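PDB 3OT5: UDP-N-acetylglucosamine 2-epimerase from Listeria monocytogenes, which probably interconverts UDP-N-acetylglucosamine and UDP-N-acetylmannosamine by inverting the configuration at C2 of the sugar. Local coordinates for residues Thr166-Asp171 and Glu187-Ala192; Ile172-Thr177 and Ala386-His391; Leu260-His265 and Glu272-Ile277. One frame throughout, in Å; residues are numbered along the deposited sequence.

Interaction 1 (Thr166-Asp171 and Glu187-Ala192)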
loop_
_atom_site.group_PDB
_atom_site.type_symbol
_atom_site.label_atom_id
_atom_site.label_comp_id
_atom_site.label_asym_id
_atom_site.label_seq_id
_atom_site.Cartn_x
_atom_site.Cartn_y
_atom_site.Cartn_z
ATOM N N THR A 166 0.751 1.515 -19.006
ATOM C CA THR A 166 0.055 2.652 -18.425
ATOM C C THR A 166 0.976 3.857 -18.470
ATOM O O THR A 166 0.543 4.962 -18.784
ATOM C CB THR A 166 -0.390 2.367 -16.990
ATOM O OG1 THR A 166 -1.397 1.347 -17.017
ATOM C CG2 THR A 166 -0.954 3.631 -16.345
ATOM N N GLY A 167 2.260 3.625 -18.194
ATOM C CA GLY A 167 3.259 4.679 -18.228
ATOM C C GLY A 167 3.394 5.376 -19.577
ATOM O O GLY A 167 3.660 6.571 -19.627
ATOM N N VAL A 168 3.219 4.668 -20.683
ATOM C CA VAL A 168 3.353 5.339 -21.969
ATOM C C VAL A 168 2.085 6.134 -22.270
ATOM O O VAL A 168 2.149 7.221 -22.854
ATOM C CB VAL A 168 3.678 4.372 -23.142
ATOM C CG1 VAL A 168 4.893 3.529 -22.801
ATOM C CG2 VAL A 168 2.499 3.490 -23.462
ATOM N N MET A 169 0.935 5.614 -21.836
ATOM C CA MET A 169 -0.338 6.270 -22.093
ATOM C C MET A 169 -0.591 7.457 -21.185
ATOM O O MET A 169 -1.268 8.396 -21.573
ATOM C CB MET A 169 -1.485 5.276 -21.945
ATOM C CG MET A 169 -1.412 4.140 -22.930
ATOM S SD MET A 169 -2.766 2.989 -22.711
ATOM C CE MET A 169 -2.443 2.344 -21.077
ATOM N N ALA A 170 -0.048 7.416 -19.976
ATOM C CA ALA A 170 -0.260 8.497 -19.019
ATOM C C ALA A 170 0.239 9.861 -19.493
ATOM O O ALA A 170 1.286 9.992 -20.143
ATOM C CB ALA A 170 0.396 8.144 -17.678
ATOM N N ASP A 171 -0.533 10.878 -19.131
ATOM C CA ASP A 171 -0.203 12.255 -19.422
ATOM C C ASP A 171 0.433 12.876 -18.195
ATOM O O ASP A 171 1.195 13.801 -18.305
ATOM C CB ASP A 171 -1.468 13.008 -19.773
ATOM C CG ASP A 171 -2.097 12.488 -21.021
ATOM O OD1 ASP A 171 -1.418 12.510 -22.067
ATOM O OD2 ASP A 171 -3.267 12.090 -20.963
ATOM N N GLU A 187 13.072 6.333 -19.266
ATOM C CA GLU A 187 12.266 5.920 -20.420
ATOM C C GLU A 187 11.920 7.125 -21.310
ATOM O O GLU A 187 11.125 7.014 -22.239
ATOM C CB GLU A 187 10.993 5.217 -19.962
ATOM C CG GLU A 187 11.254 3.892 -19.256
ATOM C CD GLU A 187 10.018 3.298 -18.628
ATOM O OE1 GLU A 187 9.016 4.030 -18.443
ATOM O OE2 GLU A 187 10.052 2.095 -18.288
ATOM N N GLY A 188 12.508 8.279 -21.013
ATOM C CA GLY A 188 12.287 9.475 -21.806
ATOM C C GLY A 188 11.014 10.256 -21.546
ATOM O O GLY A 188 10.604 11.030 -22.400
ATOM N N LYS A 189 10.368 10.062 -20.394
ATOM C CA LYS A 189 9.156 10.837 -20.085
ATOM C C LYS A 189 9.513 12.295 -19.810
ATOM O O LYS A 189 10.611 12.605 -19.343
ATOM C CB LYS A 189 8.360 10.271 -18.896
ATOM C CG LYS A 189 7.411 9.123 -19.204
ATOM C CD LYS A 189 8.087 7.859 -19.654
ATOM C CE LYS A 189 7.043 6.767 -19.879
ATOM N NZ LYS A 189 7.642 5.495 -20.331
ATOM N N ASP A 190 8.558 13.178 -20.087
ATOM C CA ASP A 190 8.738 14.610 -19.903
ATOM C C ASP A 190 8.760 14.945 -18.408
ATOM O O ASP A 190 7.753 14.781 -17.730
ATOM C CB ASP A 190 7.596 15.349 -20.620
ATOM C CG ASP A 190 7.765 16.863 -20.628
ATOM O OD1 ASP A 190 6.926 17.531 -21.273
ATOM O OD2 ASP A 190 8.720 17.389 -20.016
ATOM N N PRO A 191 9.913 15.425 -17.895
ATOM C CA PRO A 191 10.016 15.772 -16.471
ATOM C C PRO A 191 8.851 16.630 -15.965
ATOM O O PRO A 191 8.405 16.452 -14.844
ATOM C CB PRO A 191 11.331 16.578 -16.381
ATOM C CG PRO A 191 12.109 16.241 -17.626
ATOM C CD PRO A 191 11.115 15.818 -18.668
ATOM N N ALA A 192 8.377 17.565 -16.784
ATOM C CA ALA A 192 7.263 18.431 -16.396
ATOM C C ALA A 192 5.966 17.656 -16.102
ATOM O O ALA A 192 5.046 18.192 -15.484
ATOM C CB ALA A 192 7.011 19.486 -17.474
#
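The nearest approach between 166-171 and 187-192 is carbon to oxygen: CE of K189 comes to 3.4 Å from the backbone O of G167. Since NZ of K189 is 4.2 Å from that same O, the pair is a close methylene-carbonyl contact and not a hydrogen bond. G167 lies in the last turn of helix 159-169, where A170 N still bonds to T166 O at 2.8 Å while A170 itself leaves helical geometry.

The one other contact is looser: V168 CG1 stands 4.2 Å from K189 NZ, so the lysine end faces a carbonyl and a methyl group of the same helix turn. The lysine chain bends at chi2 (65°) and then runs fully extended, carrying CE and NZ from the loop to the helix. Only 88 Å² is buried in all.

The ionic part belongs to 187-192 alone. K189 NZ forms a salt bridge with E187 OE1 at 2.8 Å, approaching 41° out of the carboxylate plane, while the other oxygen, OE2, pairs with R149. R149 thus probably helps to position the carboxylate that K189 meets.

Two local motifs shape the loop that presents K189. G188, at positive phi, is the C-prime residue of a Schellman motif closing helix 178-186, with K189 N bonded to L184 O and G188 N to L185 O. An Asx turn follows, in which D190 OD2 accepts from A192 N at 3.3 Å.

With no hydrogen bond joining the two segments, the chemistry implies a loose, partly buried junction between the end of helix 159-169 and the loop leading to strand 194-196; the lysine charge probably interacts favourably with the carbonyl end of that helix, but its direct ionic partner is E187.

Interaction 2 (Ile172-Thr177 and Ala386-His391)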
loop_
_atom_site.group_PDB
_atom_site.type_symbol
_atom_site.label_atom_id
_atom_site.label_comp_id
_atom_site.label_asym_id
_atom_site.label_seq_id
_atom_site.Cartn_x
_atom_site.Cartn_y
_atom_site.Cartn_z
ATOM N N ILE A 172 0.110 12.349 -17.021
ATOM C CA ILE A 172 0.658 12.868 -15.783
ATOM C C ILE A 172 0.912 11.686 -14.841
ATOM O O ILE A 172 0.095 10.767 -14.710
ATOM C CB ILE A 172 -0.243 14.011 -15.221
ATOM C CG1 ILE A 172 0.348 14.623 -13.956
ATOM C CG2 ILE A 172 -1.656 13.526 -14.987
ATOM C CD1 ILE A 172 -0.351 15.936 -13.565
ATOM N N HIS A 173 2.090 11.703 -14.230
ATOM C CA HIS A 173 2.535 10.622 -13.386
ATOM C C HIS A 173 2.741 11.100 -11.977
ATOM O O HIS A 173 3.404 12.117 -11.739
ATOM C CB HIS A 173 3.863 10.095 -13.927
ATOM C CG HIS A 173 3.832 9.786 -15.387
ATOM N ND1 HIS A 173 3.618 8.518 -15.879
ATOM C CD2 HIS A 173 3.967 10.592 -16.467
ATOM C CE1 HIS A 173 3.641 8.550 -17.200
ATOM N NE2 HIS A 173 3.841 9.800 -17.583
ATOM N N PHE A 174 2.179 10.352 -11.045
ATOM C CA PHE A 174 2.295 10.672 -9.657
ATOM C C PHE A 174 3.129 9.530 -9.086
ATOM O O PHE A 174 2.625 8.464 -8.792
ATOM C CB PHE A 174 0.899 10.787 -9.039
ATOM C CG PHE A 174 -0.038 11.668 -9.834
ATOM C CD1 PHE A 174 0.134 13.040 -9.862
ATOM C CD2 PHE A 174 -1.092 11.114 -10.556
ATOM C CE1 PHE A 174 -0.719 13.847 -10.576
ATOM C CE2 PHE A 174 -1.960 11.912 -11.268
ATOM C CZ PHE A 174 -1.768 13.291 -11.292
ATOM N N SER A 175 4.435 9.752 -8.999
ATOM C CA SER A 175 5.352 8.740 -8.505
ATOM C C SER A 175 5.381 8.735 -6.992
ATOM O O SER A 175 5.250 9.778 -6.363
ATOM C CB SER A 175 6.762 8.992 -9.041
ATOM O OG SER A 175 6.783 8.905 -10.455
ATOM N N PRO A 176 5.532 7.554 -6.402
ATOM C CA PRO A 176 5.567 7.526 -4.966
ATOM C C PRO A 176 6.945 7.893 -4.444
ATOM O O PRO A 176 7.055 8.375 -3.322
ATOM C CB PRO A 176 5.243 6.069 -4.642
ATOM C CG PRO A 176 5.818 5.321 -5.773
ATOM C CD PRO A 176 5.611 6.202 -6.980
ATOM N N THR A 177 7.976 7.707 -5.260
ATOM C CA THR A 177 9.338 7.988 -4.825
ATOM C C THR A 177 10.194 8.617 -5.906
ATOM O O THR A 177 9.822 8.652 -7.091
ATOM C CB THR A 177 10.053 6.689 -4.407
ATOM O OG1 THR A 177 10.130 5.806 -5.535
ATOM C CG2 THR A 177 9.302 5.993 -3.273
ATOM N N ALA A 386 -3.031 19.193 -6.377
ATOM C CA ALA A 386 -2.368 20.444 -6.751
ATOM C C ALA A 386 -1.757 20.257 -8.132
ATOM O O ALA A 386 -1.787 21.160 -8.961
ATOM C CB ALA A 386 -1.305 20.840 -5.724
ATOM N N ALA A 387 -1.217 19.069 -8.373
ATOM C CA ALA A 387 -0.627 18.742 -9.655
ATOM C C ALA A 387 -1.707 18.834 -10.755
ATOM O O ALA A 387 -1.513 19.475 -11.795
ATOM C CB ALA A 387 -0.015 17.336 -9.597
ATOM N N ILE A 388 -2.863 18.236 -10.505
ATOM C CA ILE A 388 -3.968 18.292 -11.469
ATOM C C ILE A 388 -4.456 19.738 -11.625
ATOM O O ILE A 388 -4.671 20.198 -12.754
ATOM C CB ILE A 388 -5.121 17.363 -11.065
ATOM C CG1 ILE A 388 -4.644 15.907 -11.079
ATOM C CG2 ILE A 388 -6.301 17.527 -12.025
ATOM C CD1 ILE A 388 -5.667 14.921 -10.571
ATOM N N LYS A 389 -4.618 20.466 -10.513
ATOM C CA LYS A 389 -5.031 21.877 -10.599
ATOM C C LYS A 389 -4.030 22.645 -11.439
ATOM O O LYS A 389 -4.408 23.438 -12.288
ATOM C CB LYS A 389 -5.101 22.555 -9.231
ATOM C CG LYS A 389 -6.284 22.198 -8.378
ATOM C CD LYS A 389 -6.212 22.888 -7.002
ATOM C CE LYS A 389 -6.111 24.413 -7.075
ATOM N NZ LYS A 389 -7.278 25.073 -7.722
ATOM N N SER A 390 -2.751 22.399 -11.171
ATOM C CA SER A 390 -1.644 23.037 -11.887
ATOM C C SER A 390 -1.783 22.948 -13.395
ATOM O O SER A 390 -1.459 23.880 -14.101
ATOM C CB SER A 390 -0.316 22.381 -11.497
ATOM O OG SER A 390 0.719 22.865 -12.336
ATOM N N HIS A 391 -2.239 21.804 -13.883
ATOM C CA HIS A 391 -2.405 21.601 -15.310
ATOM C C HIS A 391 -3.641 22.310 -15.852
ATOM O O HIS A 391 -3.554 23.032 -16.828
ATOM C CB HIS A 391 -2.483 20.104 -15.631
ATOM C CG HIS A 391 -2.774 19.813 -17.067
ATOM N ND1 HIS A 391 -1.786 19.703 -18.020
ATOM C CD2 HIS A 391 -3.948 19.614 -17.715
ATOM C CE1 HIS A 391 -2.337 19.458 -19.197
ATOM N NE2 HIS A 391 -3.647 19.404 -19.041
#
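One face of the N-terminal Rossmann sheet is covered here by the C-terminal helix: I172 and F174 of strand 172-175 pack on A387 and I388 of helix 380-392. The short axes approach to 10.3 Å and run nearly antiparallel, at 160°.

A387 is shared by both strand residues. Its CB meets the edge of the F174 ring, in the ring plane, 3.7 Å from CE1, and also sits 4.2 Å from I172 CD1. The isoleucine gets there because CG1 is anti to the backbone N (chi1 -177°) and the rest of the chain is extended, so CD1 is its farthest-reaching atom. I388 contributes CG1, 3.9 Å from F174 CZ, its side chain crossing that of the phenylalanine at about a right angle.

All four residues are buried, no hydrogen bond links the segments, and the side-chain pairs that meet are all apolar; 153 Å² is buried. F195 of the neighbouring strand 194-196 touches both I172 and A387, and V144 of strand 140-144 touches F174, extending the same layer. A last helix returning to the first of two Rossmann domains is typical of the GT-B-like fold of UDP-N-acetylglucosamine 2-epimerases.

Interaction 3 (Leu260-His265 and Glu272-Ile277)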
loop_
_atom_site.group_PDB
_atom_site.type_symbol
_atom_site.label_atom_id
_atom_site.label_comp_id
_atom_site.label_asym_id
_atom_site.label_seq_id
_atom_site.Cartn_x
_atom_site.Cartn_y
_atom_site.Cartn_z
ATOM N N LEU A 260 2.909 -11.061 21.365
ATOM C CA LEU A 260 2.981 -11.305 19.941
ATOM C C LEU A 260 1.608 -11.567 19.382
ATOM O O LEU A 260 0.835 -12.319 19.957
ATOM C CB LEU A 260 3.882 -12.518 19.658
ATOM C CG LEU A 260 3.934 -13.096 18.227
ATOM C CD1 LEU A 260 4.408 -12.096 17.199
ATOM C CD2 LEU A 260 4.818 -14.346 18.189
ATOM N N VAL A 261 1.298 -10.897 18.279
ATOM C CA VAL A 261 0.048 -11.089 17.581
ATOM C C VAL A 261 0.450 -11.618 16.215
ATOM O O VAL A 261 1.276 -11.022 15.531
ATOM C CB VAL A 261 -0.765 -9.794 17.433
ATOM C CG1 VAL A 261 -2.013 -10.046 16.577
ATOM C CG2 VAL A 261 -1.158 -9.258 18.792
ATOM N N TYR A 262 -0.104 -12.761 15.844
ATOM C CA TYR A 262 0.193 -13.369 14.577
ATOM C C TYR A 262 -1.066 -13.795 13.854
ATOM O O TYR A 262 -1.630 -14.836 14.169
ATOM C CB TYR A 262 1.120 -14.584 14.743
ATOM C CG TYR A 262 1.317 -15.311 13.433
ATOM C CD1 TYR A 262 2.015 -14.715 12.391
ATOM C CD2 TYR A 262 0.808 -16.590 13.231
ATOM C CE1 TYR A 262 2.184 -15.371 11.170
ATOM C CE2 TYR A 262 0.988 -17.258 12.025
ATOM C CZ TYR A 262 1.668 -16.642 10.998
ATOM O OH TYR A 262 1.831 -17.297 9.796
ATOM N N PRO A 263 -1.529 -12.975 12.907
ATOM C CA PRO A 263 -2.680 -13.366 12.125
ATOM C C PRO A 263 -2.223 -14.551 11.296
ATOM O O PRO A 263 -1.427 -14.393 10.375
ATOM C CB PRO A 263 -2.952 -12.136 11.248
ATOM C CG PRO A 263 -2.267 -11.015 11.930
ATOM C CD PRO A 263 -1.069 -11.622 12.559
ATOM N N MET A 264 -2.695 -15.737 11.636
ATOM C CA MET A 264 -2.252 -16.933 10.940
ATOM C C MET A 264 -2.599 -17.003 9.466
ATOM O O MET A 264 -3.718 -16.723 9.074
ATOM C CB MET A 264 -2.805 -18.169 11.625
ATOM C CG MET A 264 -2.193 -18.435 12.977
ATOM S SD MET A 264 -2.902 -19.921 13.659
ATOM C CE MET A 264 -4.609 -19.397 13.851
ATOM N N HIS A 265 -1.617 -17.407 8.663
ATOM C CA HIS A 265 -1.829 -17.576 7.239
ATOM C C HIS A 265 -2.828 -18.725 7.101
ATOM O O HIS A 265 -2.909 -19.600 7.961
ATOM C CB HIS A 265 -0.517 -17.883 6.515
ATOM C CG HIS A 265 -0.636 -17.876 5.021
ATOM N ND1 HIS A 265 -0.973 -18.996 4.291
ATOM C CD2 HIS A 265 -0.467 -16.877 4.121
ATOM C CE1 HIS A 265 -1.012 -18.687 3.005
ATOM N NE2 HIS A 265 -0.713 -17.407 2.877
ATOM N N GLU A 272 -0.351 -25.251 11.381
ATOM C CA GLU A 272 0.084 -26.378 12.184
ATOM C C GLU A 272 1.424 -26.052 12.840
ATOM O O GLU A 272 1.623 -26.352 14.011
ATOM C CB GLU A 272 0.161 -27.631 11.305
ATOM C CG GLU A 272 0.625 -28.903 11.988
ATOM C CD GLU A 272 0.574 -30.107 11.045
ATOM O OE1 GLU A 272 -0.075 -30.011 9.974
ATOM O OE2 GLU A 272 1.175 -31.153 11.376
ATOM N N LYS A 273 2.331 -25.423 12.094
ATOM C CA LYS A 273 3.639 -25.043 12.638
ATOM C C LYS A 273 3.471 -23.940 13.671
ATOM O O LYS A 273 4.171 -23.915 14.676
ATOM C CB LYS A 273 4.597 -24.574 11.534
ATOM C CG LYS A 273 5.016 -25.666 10.534
ATOM C CD LYS A 273 5.890 -25.087 9.416
ATOM C CE LYS A 273 6.179 -26.117 8.309
ATOM N NZ LYS A 273 6.907 -27.305 8.810
ATOM N N ALA A 274 2.536 -23.033 13.408
ATOM C CA ALA A 274 2.260 -21.918 14.304
ATOM C C ALA A 274 1.661 -22.398 15.621
ATOM O O ALA A 274 2.056 -21.931 16.682
ATOM C CB ALA A 274 1.323 -20.911 13.626
ATOM N N MET A 275 0.693 -23.308 15.548
ATOM C CA MET A 275 0.063 -23.863 16.751
ATOM C C MET A 275 1.079 -24.644 17.572
ATOM O O MET A 275 1.133 -24.522 18.797
ATOM C CB MET A 275 -1.094 -24.803 16.382
ATOM C CG MET A 275 -2.303 -24.112 15.753
ATOM S SD MET A 275 -3.102 -22.969 16.902
ATOM C CE MET A 275 -3.723 -24.082 18.164
ATOM N N ALA A 276 1.879 -25.444 16.880
ATOM C CA ALA A 276 2.884 -26.277 17.512
ATOM C C ALA A 276 3.933 -25.469 18.254
ATOM O O ALA A 276 4.282 -25.793 19.386
ATOM C CB ALA A 276 3.551 -27.168 16.469
ATOM N N ILE A 277 4.404 -24.398 17.635
ATOM C CA ILE A 277 5.455 -23.579 18.225
ATOM C C ILE A 277 4.970 -22.377 19.018
ATOM O O ILE A 277 5.532 -22.056 20.064
ATOM C CB ILE A 277 6.399 -23.055 17.126
ATOM C CG1 ILE A 277 7.024 -24.233 16.375
ATOM C CG2 ILE A 277 7.479 -22.137 17.730
ATOM C CD1 ILE A 277 7.904 -23.828 15.227
#
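The bond from A276 N to E272 O, 3.0 Å long, spans A274 and M275, the two helix residues that meet Y262 and M264; the next one, I277 N to K273 O, has the same length. These helical bonds, each from N of i+4 to O of i, are the shortest polar links within the two segments, and none crosses between them; the pairs that do meet are apolar.

A274 is the contact's centre on the helix side. Its CB lies 4.0 Å from Y262 CE2 and 4.3 Å from M264 SD, placing one methyl group against a ring and a thioether. The tyrosine meets it with one ring carbon, at an oblique angle; CG anti to the backbone N (chi1 174°) swings the ring out from the strand toward helix 268-278. Two residues along, the chain passes over one face of this ring, with M264 N 3.9 Å above its plane and offset toward the rim. M264 CG then comes to 3.5 Å from Y262 CE2, so the two side chains present a joint surface to A274.

At the margin M275 adds its sulfur, with SD 4.5 Å from SD of M264, a loose contact beside an otherwise buried patch. Of the 117 Å² buried, A274 and M264 account for the largest shares.

Other elements complete the surroundings: the F245 ring of helix 240-254 meets Y262 edge-to-face, and L286 of strand 284-287 touches both Y262 and M275. At the turn into the helix, H265 O accepts from R271 NE.

Strand 258-263, helix 268-278 and strand 284-287 form a parallel beta-alpha-beta unit, and the packing of the helix on residues at and just beyond the end of its first strand is typical of the crossovers of a Rossmann-type domain, here the one built on the six-stranded sheet.

In the fold
From the N terminus, interaction 1 opens first, at 166-171, and closes a 15-residue loop at 187-192. Interaction 2 starts within that loop, at 172-177, and is completed only at 386-391, so the two cross. They also touch in space: H173 CE1 lies 3.1 Å from G167 O, and the centres of the two contacts are about 12 Å apart. Interaction 3 falls wholly between the two halves of interaction 2 and closes a short connection of six residues, mostly the start of helix 268-278. Its centre is about 42 Å from that of interaction 2, in the six-stranded sheet's domain. Interactions 1 and 2 belong to the seven-stranded sheet's domain, to which the last helix returns.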